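Local coordinates for hypothetical protein (Leishmania major, PDB 3LJN) that is of unknown function but is built of stacked ankyrin repeats, a fold that in other proteins usually serves protein-protein recognition, at residues Leu159-Ala164 with Met193-Ser198; Ser165-Asp170 with Ser200-Asp205; Arg184-Leu189 with Trp223-Met228. All coordinates share one frame; numbering follows the deposited sequence.

How the contacts relate
All three contacts join parts of an ankyrin-type helical stack, and each mixes buried with exposed residues. Contact 1 and contact 3 share helix 186-195: its C-terminal end packs on helix 153-162, and its N-terminal end faces helix 224-231, with the contact centres about 17 Å apart. Contact 2 follows contact 1 along both segments, at once after Ala-164 and one residue after Ser-198, and touches it through Val-196 against Ser-201 and Leu-202 and Val-160 against Pro-166. The chemistry changes with position: contact 1 is apolar, contact 2 centres on one threonine hydroxyl, and contact 3 adds a salt bridge and an arginine-tryptophan stack beside a leucine-valine contact.

Contact 1 of 3, residues Leu159-Ala164 with Met193-Ser198; sequences LVQLGA and MDTVPS
Val-160 lays its CG1 methyl on the backbone of Val-196 just where helix 186-195 gives out, with CG1 3.7 Å from Val-196 CA. The methyl gets there by standing opposite its own backbone N (chi1 180°), and it also comes within 4.1 Å of Val-196 CB. The CB of Val-196 is directed away from helix 153-162 overall, so what Val-160 meets is mainly main chain and the root of a side chain; farther out, Val-196 packs on Ser-201 and Leu-202. The two residues are also the nearest in backbone, their CA atoms 5.9 Å apart.

On one flank, the CG2 methyl of Thr-195 touches the aliphatic part of Gln-161, CG2 to CG 3.9 Å, and the two side chains cross at about a right angle. The same rotation that presents this methyl turns Thr-195 OG1 back to its own helix, where it bonds to the carbonyl O of Leu-191. Beyond Val-196, the ring of Pro-197 brings CD to 3.7 Å from Val-160 O, near the C-terminal end of helix 153-162.

Behind the contact, Val-160 also packs on Leu-142 of helix 141-147 and on Pro-166. No hydrogen bond or salt bridge spans the two segments, and the one threonine hydroxyl at the interface is engaged within its own helix. The C-terminal ends of helices 153-162 and 186-195 are therefore joined here by shape and apolar packing, through methyl groups, aliphatic chain and a proline ring.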
ATOM      1  N   LEU A 159      -2.886  11.344   4.888  1.00 50.82           N
ATOM      2  CA  LEU A 159      -3.752  10.287   4.382  1.00 49.31           C
ATOM      3  C   LEU A 159      -3.845   9.176   5.403  1.00 48.16           C
ATOM      4  O   LEU A 159      -4.918   8.628   5.608  1.00 48.42           O
ATOM      5  CB  LEU A 159      -3.273   9.724   3.046  1.00 47.65           C
ATOM      6  CG  LEU A 159      -3.603  10.511   1.779  1.00 48.99           C
ATOM      7  CD1 LEU A 159      -2.951   9.858   0.573  1.00 47.54           C
ATOM      8  CD2 LEU A 159      -5.091  10.632   1.558  1.00 50.45           C
ATOM      9  N   VAL A 160      -2.730   8.861   6.058  1.00 47.39           N
ATOM     10  CA  VAL A 160      -2.665   7.697   6.942  1.00 46.57           C
ATOM     11  C   VAL A 160      -3.365   7.972   8.277  1.00 48.47           C
ATOM     12  O   VAL A 160      -3.989   7.070   8.837  1.00 48.51           O
ATOM     13  CB  VAL A 160      -1.210   7.204   7.138  1.00 45.58           C
ATOM     14  CG1 VAL A 160      -1.168   6.003   8.057  1.00 45.35           C
ATOM     15  CG2 VAL A 160      -0.606   6.836   5.815  1.00 44.11           C
ATOM     16  N   GLN A 161      -3.272   9.211   8.766  1.00 50.50           N
ATOM     17  CA  GLN A 161      -4.062   9.677   9.934  1.00 53.05           C
ATOM     18  C   GLN A 161      -5.561   9.655   9.676  1.00 54.02           C
ATOM     19  O   GLN A 161      -6.338   9.370  10.583  1.00 55.52           O
ATOM     20  CB  GLN A 161      -3.676  11.103  10.338  1.00 55.67           C
ATOM     21  CG  GLN A 161      -2.426  11.174  11.205  1.00 56.21           C
ATOM     22  CD  GLN A 161      -1.765  12.545  11.214  1.00 58.68           C
ATOM     23  OE1 GLN A 161      -1.977  13.358  10.318  1.00 59.38           O
ATOM     24  NE2 GLN A 161      -0.945  12.798  12.224  1.00 60.45           N
ATOM     25  N   LEU A 162      -5.957   9.961   8.442  1.00 53.58           N
ATOM     26  CA  LEU A 162      -7.370  10.036   8.070  1.00 55.00           C
ATOM     27  C   LEU A 162      -8.041   8.665   7.989  1.00 53.81           C
ATOM     28  O   LEU A 162      -9.260   8.554   8.118  1.00 55.58           O
ATOM     29  CB  LEU A 162      -7.533  10.783   6.735  1.00 55.38           C
ATOM     30  CG  LEU A 162      -7.350  12.311   6.777  1.00 58.14           C
ATOM     31  CD1 LEU A 162      -7.415  12.923   5.382  1.00 58.67           C
ATOM     32  CD2 LEU A 162      -8.374  12.972   7.691  1.00 61.72           C
ATOM     33  N   GLY A 163      -7.249   7.623   7.781  1.00 51.33           N
ATOM     34  CA  GLY A 163      -7.790   6.278   7.614  1.00 50.62           C
ATOM     35  C   GLY A 163      -7.418   5.565   6.321  1.00 48.65           C
ATOM     36  O   GLY A 163      -7.951   4.490   6.051  1.00 48.63           O
ATOM     37  N   ALA A 164      -6.521   6.155   5.524  1.00 47.48           N
ATOM     38  CA  ALA A 164      -5.962   5.494   4.340  1.00 45.85           C
ATOM     39  C   ALA A 164      -5.060   4.359   4.782  1.00 44.58           C
ATOM     40  O   ALA A 164      -4.167   4.573   5.589  1.00 44.31           O
ATOM     41  CB  ALA A 164      -5.176   6.482   3.500  1.00 45.49           C
HETATM   42  N   MSE A 193       4.386   3.366   8.752  1.00 59.91           N
HETATM   43  CA  MSE A 193       4.314   2.477   9.907  1.00 59.81           C
HETATM   44  C   MSE A 193       4.336   3.203  11.240  1.00 61.28           C
HETATM   45  O   MSE A 193       3.867   2.660  12.235  1.00 61.42           O
HETATM   46  CB  MSE A 193       5.475   1.496   9.889  1.00 59.57           C
HETATM   47  CG  MSE A 193       5.216   0.248   9.077  1.00 58.06           C
HETATM   48 SE   MSE A 193       6.963  -0.578   8.691  1.00 58.00          SE
HETATM   49  CE  MSE A 193       6.487  -2.493   8.768  1.00 56.65           C
ATOM     50  N   ASP A 194       4.899   4.405  11.279  1.00 62.60           N
ATOM     51  CA  ASP A 194       4.964   5.168  12.531  1.00 64.30           C
ATOM     52  C   ASP A 194       3.767   6.121  12.691  1.00 64.60           C
ATOM     53  O   ASP A 194       3.312   6.365  13.800  1.00 65.51           O
ATOM     54  CB  ASP A 194       6.310   5.900  12.633  1.00 65.95           C
ATOM     55  CG  ASP A 194       7.521   4.943  12.447  1.00 65.71           C
ATOM     56  OD1 ASP A 194       7.299   3.730  12.194  1.00 64.19           O
ATOM     57  OD2 ASP A 194       8.689   5.400  12.542  1.00 67.15           O
ATOM     58  N   THR A 195       3.243   6.619  11.576  1.00 63.93           N
ATOM     59  CA  THR A 195       2.046   7.464  11.559  1.00 64.10           C
ATOM     60  C   THR A 195       0.766   6.675  11.767  1.00 62.94           C
ATOM     61  O   THR A 195      -0.206   7.212  12.277  1.00 63.35           O
ATOM     62  CB  THR A 195       1.907   8.205  10.206  1.00 63.97           C
ATOM     63  OG1 THR A 195       3.150   8.836   9.874  1.00 65.12           O
ATOM     64  CG2 THR A 195       0.813   9.265  10.263  1.00 64.56           C
ATOM     65  N   VAL A 196       0.764   5.412  11.345  1.00 61.61           N
ATOM     66  CA  VAL A 196      -0.441   4.558  11.363  1.00 60.59           C
ATOM     67  C   VAL A 196      -1.039   4.489  12.771  1.00 61.35           C
ATOM     68  O   VAL A 196      -0.373   4.047  13.706  1.00 61.99           O
ATOM     69  CB  VAL A 196      -0.142   3.117  10.823  1.00 59.34           C
ATOM     70  CG1 VAL A 196       0.812   2.374  11.741  1.00 59.72           C
ATOM     71  CG2 VAL A 196      -1.414   2.325  10.636  1.00 58.52           C
ATOM     72  N   PRO A 197      -2.300   4.931  12.927  1.00 61.45           N
ATOM     73  CA  PRO A 197      -2.868   5.035  14.275  1.00 62.45           C
ATOM     74  C   PRO A 197      -2.903   3.688  14.993  1.00 62.30           C
ATOM     75  O   PRO A 197      -2.378   3.576  16.089  1.00 63.43           O
ATOM     76  CB  PRO A 197      -4.286   5.574  14.032  1.00 62.32           C
ATOM     77  CG  PRO A 197      -4.614   5.205  12.630  1.00 61.05           C
ATOM     78  CD  PRO A 197      -3.313   5.145  11.876  1.00 60.69           C
ATOM     79  N   SER A 198      -3.484   2.673  14.364  1.00 61.13           N
ATOM     80  CA  SER A 198      -3.642   1.386  15.010  1.00 61.15           C
ATOM     81  C   SER A 198      -2.314   0.664  15.098  1.00 61.09           C
ATOM     82  O   SER A 198      -1.686   0.674  16.147  1.00 62.29           O
ATOM     83  CB  SER A 198      -4.660   0.524  14.266  1.00 60.15           C
TER

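Contact 2 of 3, residues Ser165-Asp170 with Ser200-Asp205; sequences SPTAKD and SSLRLD
The CB of Thr-167 is directed toward loop 200-205, and its side chain crosses those of Leu-202 and Arg-203 at about a right angle, its two branches doing different work. The hydroxyl takes the polar side: Arg-203 N donates to Thr-167 OG1 across 3.2 Å, with an N-H...O angle of 161°. This is the hydrogen bond that joins the two segments. The methyl takes the apolar side, with CG2 3.9 Å from Leu-202 CB. Placing OG1 between its own backbone N and carbonyl carbon (chi1 65°) aims the hydroxyl at the opposing chain while keeping it near Ser-165.

There Thr-167 OG1 donates to Ser-165 OG at 3.1 Å, so the hydroxyl is held by one bond given and one received. Ser-165 OG in turn accepts from Thr-167 N at 3.2 Å, an ST turn set within the type I beta turn from Ser-165 to Ala-168. The serine thus fixes both the backbone and the hydroxyl of the residue that reaches across.

Beside this polar link, Leu-202 lays CD2 against the ring of Pro-166, 3.9 Å from CB, the two side chains again crossing nearly at right angles. Arg-203 CB and CG lie alongside Thr-167 OG1, CB at 3.6 Å; the chain then bends at chi2 and chi3 and leads away, its NE in a weak, long salt bridge with Asp-205 OD1.

Ser-165 N is tied back to Asn-119 OD1, and Leu-202 also packs on Met-233. Loops that follow helices 153-162 and 186-195 and pack side by side, a beta turn against an irregular loop, are in keeping with the stacked architecture of ankyrin proteins.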
ATOM      1  N   SER A 165      -5.294   3.163   4.258  1.00 44.31           N
ATOM      2  CA  SER A 165      -4.648   1.953   4.778  1.00 43.97           C
ATOM      3  C   SER A 165      -3.296   1.653   4.118  1.00 42.75           C
ATOM      4  O   SER A 165      -3.211   1.525   2.900  1.00 42.39           O
ATOM      5  CB  SER A 165      -5.573   0.750   4.596  1.00 45.11           C
ATOM      6  OG  SER A 165      -4.932  -0.440   5.030  1.00 45.36           O
ATOM      7  N   PRO A 166      -2.231   1.523   4.916  1.00 42.51           N
ATOM      8  CA  PRO A 166      -0.954   1.178   4.292  1.00 41.86           C
ATOM      9  C   PRO A 166      -0.906  -0.213   3.673  1.00 42.31           C
ATOM     10  O   PRO A 166       0.123  -0.586   3.115  1.00 42.22           O
ATOM     11  CB  PRO A 166       0.041   1.275   5.453  1.00 42.18           C
ATOM     12  CG  PRO A 166      -0.551   2.279   6.346  1.00 42.64           C
ATOM     13  CD  PRO A 166      -2.045   2.035   6.283  1.00 43.12           C
ATOM     14  N   THR A 167      -1.998  -0.970   3.783  1.00 43.30           N
ATOM     15  CA  THR A 167      -2.100  -2.282   3.154  1.00 44.42           C
ATOM     16  C   THR A 167      -3.260  -2.350   2.167  1.00 44.99           C
ATOM     17  O   THR A 167      -3.784  -3.428   1.906  1.00 46.66           O
ATOM     18  CB  THR A 167      -2.304  -3.381   4.195  1.00 46.17           C
ATOM     19  OG1 THR A 167      -3.565  -3.188   4.845  1.00 46.91           O
ATOM     20  CG2 THR A 167      -1.197  -3.365   5.225  1.00 46.17           C
ATOM     21  N   ALA A 168      -3.681  -1.205   1.631  1.00 44.13           N
ATOM     22  CA  ALA A 168      -4.706  -1.175   0.582  1.00 45.01           C
ATOM     23  C   ALA A 168      -4.201  -1.934  -0.650  1.00 45.60           C
ATOM     24  O   ALA A 168      -3.027  -1.869  -0.960  1.00 44.80           O
ATOM     25  CB  ALA A 168      -5.038   0.251   0.218  1.00 44.38           C
ATOM     26  N   LYS A 169      -5.074  -2.657  -1.340  1.00 47.43           N
ATOM     27  CA  LYS A 169      -4.658  -3.432  -2.507  1.00 48.64           C
ATOM     28  C   LYS A 169      -4.913  -2.681  -3.791  1.00 48.81           C
ATOM     29  O   LYS A 169      -6.019  -2.214  -4.012  1.00 49.59           O
ATOM     30  CB  LYS A 169      -5.413  -4.760  -2.578  1.00 51.38           C
ATOM     31  CG  LYS A 169      -4.769  -5.891  -1.782  1.00 52.32           C
ATOM     32  CD  LYS A 169      -5.349  -7.240  -2.188  1.00 55.82           C
ATOM     33  CE  LYS A 169      -4.733  -8.366  -1.368  1.00 57.43           C
ATOM     34  NZ  LYS A 169      -5.207  -9.729  -1.771  1.00 61.57           N
ATOM     35  N   ASP A 170      -3.895  -2.584  -4.642  1.00 48.55           N
ATOM     36  CA  ASP A 170      -4.095  -2.166  -6.028  1.00 49.64           C
ATOM     37  C   ASP A 170      -4.664  -3.344  -6.841  1.00 52.51           C
ATOM     38  O   ASP A 170      -4.993  -4.382  -6.269  1.00 53.64           O
ATOM     39  CB  ASP A 170      -2.796  -1.570  -6.627  1.00 48.79           C
ATOM     40  CG  ASP A 170      -1.742  -2.619  -7.035  1.00 49.84           C
ATOM     41  OD1 ASP A 170      -1.877  -3.824  -6.727  1.00 51.12           O
ATOM     42  OD2 ASP A 170      -0.757  -2.208  -7.696  1.00 49.84           O
ATOM     43  N   SER A 200      -2.673  -2.377  14.365  1.00 59.46           N
ATOM     44  CA  SER A 200      -3.455  -3.594  14.252  1.00 59.18           C
ATOM     45  C   SER A 200      -4.547  -3.369  13.198  1.00 58.41           C
ATOM     46  O   SER A 200      -5.490  -4.141  13.091  1.00 58.45           O
ATOM     47  CB  SER A 200      -4.038  -3.932  15.631  1.00 60.60           C
ATOM     48  OG  SER A 200      -5.060  -4.908  15.568  1.00 60.66           O
ATOM     49  N   SER A 201      -4.393  -2.295  12.423  1.00 57.94           N
ATOM     50  CA  SER A 201      -5.243  -1.987  11.272  1.00 57.35           C
ATOM     51  C   SER A 201      -4.584  -2.418   9.951  1.00 56.39           C
ATOM     52  O   SER A 201      -5.135  -2.212   8.878  1.00 56.07           O
ATOM     53  CB  SER A 201      -5.507  -0.483  11.229  1.00 57.72           C
ATOM     54  OG  SER A 201      -4.302   0.243  11.423  1.00 57.93           O
ATOM     55  N   LEU A 202      -3.394  -3.000  10.036  1.00 56.12           N
ATOM     56  CA  LEU A 202      -2.662  -3.437   8.865  1.00 55.32           C
ATOM     57  C   LEU A 202      -3.080  -4.853   8.588  1.00 55.02           C
ATOM     58  O   LEU A 202      -3.236  -5.630   9.514  1.00 55.43           O
ATOM     59  CB  LEU A 202      -1.156  -3.398   9.121  1.00 55.30           C
ATOM     60  CG  LEU A 202      -0.570  -2.070   9.602  1.00 55.97           C
ATOM     61  CD1 LEU A 202       0.807  -2.285  10.207  1.00 56.33           C
ATOM     62  CD2 LEU A 202      -0.524  -1.066   8.467  1.00 55.80           C
ATOM     63  N   ARG A 203      -3.258  -5.184   7.312  1.00 54.52           N
ATOM     64  CA  ARG A 203      -3.593  -6.538   6.884  1.00 54.36           C
ATOM     65  C   ARG A 203      -2.349  -7.240   6.381  1.00 53.79           C
ATOM     66  O   ARG A 203      -2.110  -7.327   5.182  1.00 53.42           O
ATOM     67  CB  ARG A 203      -4.646  -6.491   5.792  1.00 54.49           C
ATOM     68  CG  ARG A 203      -5.909  -5.789   6.208  1.00 55.12           C
ATOM     69  CD  ARG A 203      -6.605  -6.541   7.310  1.00 55.71           C
ATOM     70  NE  ARG A 203      -7.167  -7.793   6.827  1.00 55.99           N
ATOM     71  CZ  ARG A 203      -8.291  -7.887   6.116  1.00 56.54           C
ATOM     72  NH1 ARG A 203      -8.988  -6.797   5.786  1.00 56.78           N
ATOM     73  NH2 ARG A 203      -8.722  -9.083   5.724  1.00 57.02           N
ATOM     74  N   LEU A 204      -1.564  -7.751   7.322  1.00 53.87           N
ATOM     75  CA  LEU A 204      -0.293  -8.384   7.015  1.00 53.43           C
ATOM     76  C   LEU A 204      -0.496  -9.832   6.575  1.00 53.30           C
ATOM     77  O   LEU A 204       0.467 -10.596   6.465  1.00 53.04           O
ATOM     78  CB  LEU A 204       0.614  -8.328   8.243  1.00 53.85           C
ATOM     79  CG  LEU A 204       0.823  -6.947   8.870  1.00 54.31           C
ATOM     80  CD1 LEU A 204       1.748  -7.057  10.070  1.00 55.04           C
ATOM     81  CD2 LEU A 204       1.366  -5.954   7.853  1.00 53.92           C
ATOM     82  N   ASP A 205      -1.757 -10.200   6.343  1.00 53.65           N
ATOM     83  CA  ASP A 205      -2.122 -11.483   5.743  1.00 53.77           C
ATOM     84  C   ASP A 205      -2.289 -11.379   4.224  1.00 53.50           C
ATOM     85  O   ASP A 205      -2.462 -12.391   3.562  1.00 53.68           O
ATOM     86  CB  ASP A 205      -3.405 -12.054   6.399  1.00 54.70           C
ATOM     87  CG  ASP A 205      -4.653 -11.155   6.206  1.00 55.08           C
ATOM     88  OD1 ASP A 205      -4.513  -9.913   6.172  1.00 54.74           O
ATOM     89  OD2 ASP A 205      -5.781 -11.694   6.108  1.00 55.86           O
TER

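Contact 3 of 3, residues Arg184-Leu189 with Trp223-Met228; sequences RNREAL and WEDVAM
Asp-225 OD1 takes the guanidinium of Arg-186 in a salt bridge, 2.6 Å from NH2, and also accepts a weak bond from the backbone N of Val-226. The carboxylate oxygen lies at the guanidinium edge, near its plane, although the carboxylate as a whole is turned almost perpendicular, the two planes 83° apart.

The same guanidinium lies flat on the indole of Trp-223. Its CZ sits 4.2 Å from the centroid of the five-membered ring, nearly on the ring normal, in a cation-pi stack with the planes tilted by 18°. The arginine chain continues along the same face: CG lies 3.8 Å from the centroid of the six-membered ring, a CH-pi contact. Arg-186 and Trp-223 thus run past each other in opposite directions, and the bend at chi2 (-130°) lets the chain pass over the six-membered ring and set the guanidinium above the five-membered ring, its NH2 edge at the aspartate. One face and one edge are engaged together, which probably limits how the charged group can turn.

Leu-189, about one helical turn further on, closes the apolar side. Its CD1 meets the indole edge in plane, 3.7 Å from Trp-223 CZ3, while its CD2 packs on Val-226 CG1 at 3.9 Å. Met-181 of helix 176-182 touches Leu-189, Trp-223 and Val-226, adding to the same apolar cluster.

The start of helix 186-195 is defined by Asn-185 at its N-cap, whose OD1 accepts from Ala-188 N at 3.0 Å, while Asn-185 ND2 bonds to Val-146 O. Just before it, Arg-184 is the C-prime residue of the Schellman motif ending helix 176-182. A Schellman end running directly into an N-cap makes the tight link between two consecutive helices, as in the helix pairs of ankyrin repeats, here packed against helix 224-231.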
ATOM      1  N   ARG A 184      12.199   1.079  -3.124  1.00 52.05           N
ATOM      2  CA  ARG A 184      13.174   1.312  -2.060  1.00 53.15           C
ATOM      3  C   ARG A 184      13.127   2.741  -1.546  1.00 52.57           C
ATOM      4  O   ARG A 184      14.146   3.418  -1.467  1.00 54.54           O
ATOM      5  CB  ARG A 184      14.596   0.910  -2.504  1.00 56.34           C
ATOM      6  CG  ARG A 184      14.607  -0.475  -3.132  1.00 57.54           C
ATOM      7  CD  ARG A 184      15.794  -1.333  -2.793  1.00 60.67           C
ATOM      8  NE  ARG A 184      15.979  -2.536  -3.630  1.00 62.89           N
ATOM      9  CZ  ARG A 184      15.063  -3.181  -4.373  1.00 62.20           C
ATOM     10  NH1 ARG A 184      13.784  -2.819  -4.433  1.00 59.14           N
ATOM     11  NH2 ARG A 184      15.439  -4.251  -5.080  1.00 65.18           N
ATOM     12  N   ASN A 185      11.917   3.179  -1.207  1.00 50.32           N
ATOM     13  CA  ASN A 185      11.675   4.482  -0.598  1.00 50.00           C
ATOM     14  C   ASN A 185      11.462   4.319   0.891  1.00 49.41           C
ATOM     15  O   ASN A 185      10.348   4.053   1.320  1.00 47.64           O
ATOM     16  CB  ASN A 185      10.431   5.118  -1.227  1.00 48.53           C
ATOM     17  CG  ASN A 185       9.977   6.408  -0.516  1.00 48.50           C
ATOM     18  OD1 ASN A 185      10.531   6.820   0.504  1.00 49.46           O
ATOM     19  ND2 ASN A 185       8.951   7.039  -1.068  1.00 47.85           N
ATOM     20  N   ARG A 186      12.518   4.491   1.683  1.00 64.24           N
ATOM     21  CA  ARG A 186      12.413   4.268   3.133  1.00 63.97           C
ATOM     22  C   ARG A 186      11.613   5.327   3.885  1.00 64.75           C
ATOM     23  O   ARG A 186      10.713   4.976   4.628  1.00 63.78           O
ATOM     24  CB  ARG A 186      13.785   4.097   3.789  1.00 64.99           C
ATOM     25  CG  ARG A 186      14.001   2.700   4.346  1.00 63.64           C
ATOM     26  CD  ARG A 186      14.498   2.751   5.781  1.00 64.64           C
ATOM     27  NE  ARG A 186      14.728   1.417   6.337  1.00 63.61           N
ATOM     28  CZ  ARG A 186      15.773   0.641   6.049  1.00 63.55           C
ATOM     29  NH1 ARG A 186      16.710   1.043   5.190  1.00 64.45           N
ATOM     30  NH2 ARG A 186      15.880  -0.559   6.615  1.00 62.70           N
ATOM     31  N   GLU A 187      11.931   6.607   3.708  1.00 66.63           N
ATOM     32  CA  GLU A 187      11.184   7.682   4.386  1.00 67.54           C
ATOM     33  C   GLU A 187       9.670   7.480   4.348  1.00 66.05           C
ATOM     34  O   GLU A 187       8.979   7.710   5.337  1.00 66.00           O
ATOM     35  CB  GLU A 187      11.531   9.050   3.805  1.00 69.68           C
ATOM     36  CG  GLU A 187      12.797   9.661   4.409  1.00 71.87           C
ATOM     37  CD  GLU A 187      12.794  11.192   4.374  1.00 74.26           C
ATOM     38  OE1 GLU A 187      13.159  11.767   3.323  1.00 75.47           O
ATOM     39  OE2 GLU A 187      12.436  11.820   5.400  1.00 75.09           O
ATOM     40  N   ALA A 188       9.163   7.039   3.204  1.00 65.02           N
ATOM     41  CA  ALA A 188       7.746   6.729   3.055  1.00 63.71           C
ATOM     42  C   ALA A 188       7.336   5.547   3.923  1.00 62.12           C
ATOM     43  O   ALA A 188       6.308   5.605   4.573  1.00 61.69           O
ATOM     44  CB  ALA A 188       7.416   6.449   1.599  1.00 63.28           C
ATOM     45  N   LEU A 189       8.138   4.489   3.941  1.00 61.42           N
ATOM     46  CA  LEU A 189       7.792   3.269   4.680  1.00 60.07           C
ATOM     47  C   LEU A 189       7.760   3.453   6.197  1.00 60.63           C
ATOM     48  O   LEU A 189       6.877   2.915   6.871  1.00 59.88           O
ATOM     49  CB  LEU A 189       8.749   2.120   4.323  1.00 59.39           C
ATOM     50  CG  LEU A 189       8.481   0.773   5.011  1.00 58.18           C
ATOM     51  CD1 LEU A 189       8.720  -0.357   4.063  1.00 57.12           C
ATOM     52  CD2 LEU A 189       9.322   0.592   6.256  1.00 58.89           C
ATOM     53  N   TRP A 223      16.244  -5.623   3.647  1.00 57.06           N
ATOM     54  CA  TRP A 223      15.867  -4.706   4.701  1.00 57.96           C
ATOM     55  C   TRP A 223      15.631  -5.513   5.976  1.00 57.85           C
ATOM     56  O   TRP A 223      14.491  -5.784   6.347  1.00 57.12           O
ATOM     57  CB  TRP A 223      14.624  -3.925   4.266  1.00 57.56           C
ATOM     58  CG  TRP A 223      14.950  -2.736   3.394  1.00 58.49           C
ATOM     59  CD1 TRP A 223      16.163  -2.426   2.832  1.00 59.51           C
ATOM     60  CD2 TRP A 223      14.045  -1.694   2.984  1.00 58.72           C
ATOM     61  NE1 TRP A 223      16.069  -1.262   2.113  1.00 60.44           N
ATOM     62  CE2 TRP A 223      14.782  -0.793   2.183  1.00 59.96           C
ATOM     63  CE3 TRP A 223      12.684  -1.430   3.225  1.00 58.14           C
ATOM     64  CZ2 TRP A 223      14.202   0.351   1.616  1.00 60.67           C
ATOM     65  CZ3 TRP A 223      12.114  -0.289   2.660  1.00 58.75           C
ATOM     66  CH2 TRP A 223      12.873   0.586   1.868  1.00 60.02           C
ATOM     67  N   GLU A 224      16.723  -5.901   6.638  1.00 58.77           N
ATOM     68  CA  GLU A 224      16.649  -6.817   7.785  1.00 58.92           C
ATOM     69  C   GLU A 224      15.892  -6.226   8.967  1.00 59.73           C
ATOM     70  O   GLU A 224      15.098  -6.914   9.583  1.00 59.29           O
ATOM     71  CB  GLU A 224      18.045  -7.269   8.242  1.00 60.08           C
ATOM     72  CG  GLU A 224      18.022  -8.483   9.204  1.00 60.18           C
ATOM     73  CD  GLU A 224      19.409  -8.959   9.652  1.00 61.49           C
ATOM     74  OE1 GLU A 224      20.411  -8.234   9.454  1.00 62.64           O
ATOM     75  OE2 GLU A 224      19.499 -10.068  10.219  1.00 61.55           O
ATOM     76  N   ASP A 225      16.145  -4.958   9.273  1.00 61.07           N
ATOM     77  CA  ASP A 225      15.558  -4.296  10.455  1.00 62.18           C
ATOM     78  C   ASP A 225      14.059  -3.989  10.320  1.00 61.10           C
ATOM     79  O   ASP A 225      13.320  -3.996  11.308  1.00 61.51           O
ATOM     80  CB  ASP A 225      16.325  -3.013  10.782  1.00 64.16           C
ATOM     81  CG  ASP A 225      16.646  -2.186   9.544  1.00 63.99           C
ATOM     82  OD1 ASP A 225      16.021  -2.411   8.475  1.00 62.34           O
ATOM     83  OD2 ASP A 225      17.548  -1.321   9.641  1.00 65.76           O
ATOM     84  N   VAL A 226      13.623  -3.709   9.097  1.00 64.28           N
ATOM     85  CA  VAL A 226      12.206  -3.516   8.812  1.00 61.48           C
ATOM     86  C   VAL A 226      11.507  -4.852   8.885  1.00 58.51           C
ATOM     87  O   VAL A 226      10.351  -4.918   9.269  1.00 56.98           O
ATOM     88  CB  VAL A 226      11.982  -2.895   7.421  1.00 63.47           C
ATOM     89  CG1 VAL A 226      10.543  -2.984   7.036  1.00 62.05           C
ATOM     90  CG2 VAL A 226      12.433  -1.447   7.410  1.00 66.86           C
ATOM     91  N   ALA A 227      12.223  -5.912   8.518  1.00 58.73           N
ATOM     92  CA  ALA A 227      11.719  -7.287   8.613  1.00 56.47           C
ATOM     93  C   ALA A 227      11.376  -7.695  10.054  1.00 55.63           C
ATOM     94  O   ALA A 227      10.455  -8.471  10.279  1.00 54.17           O
ATOM     95  CB  ALA A 227      12.730  -8.243   8.034  1.00 58.07           C
HETATM   96  N   MSE A 228      12.126  -7.158  11.014  1.00 57.88           N
HETATM   97  CA  MSE A 228      11.963  -7.475  12.423  1.00 59.26           C
HETATM   98  C   MSE A 228      10.736  -6.791  12.977  1.00 58.93           C
HETATM   99  O   MSE A 228      10.063  -7.336  13.856  1.00 60.09           O
HETATM  100  CB  MSE A 228      13.179  -7.002  13.205  1.00 63.56           C
HETATM  101  CG  MSE A 228      14.478  -7.670  12.798  1.00 66.21           C
HETATM  102 SE   MSE A 228      14.854  -9.278  13.851  1.00 69.63          SE
HETATM  103  CE  MSE A 228      15.636  -8.490  15.494  1.00 77.52           C
TER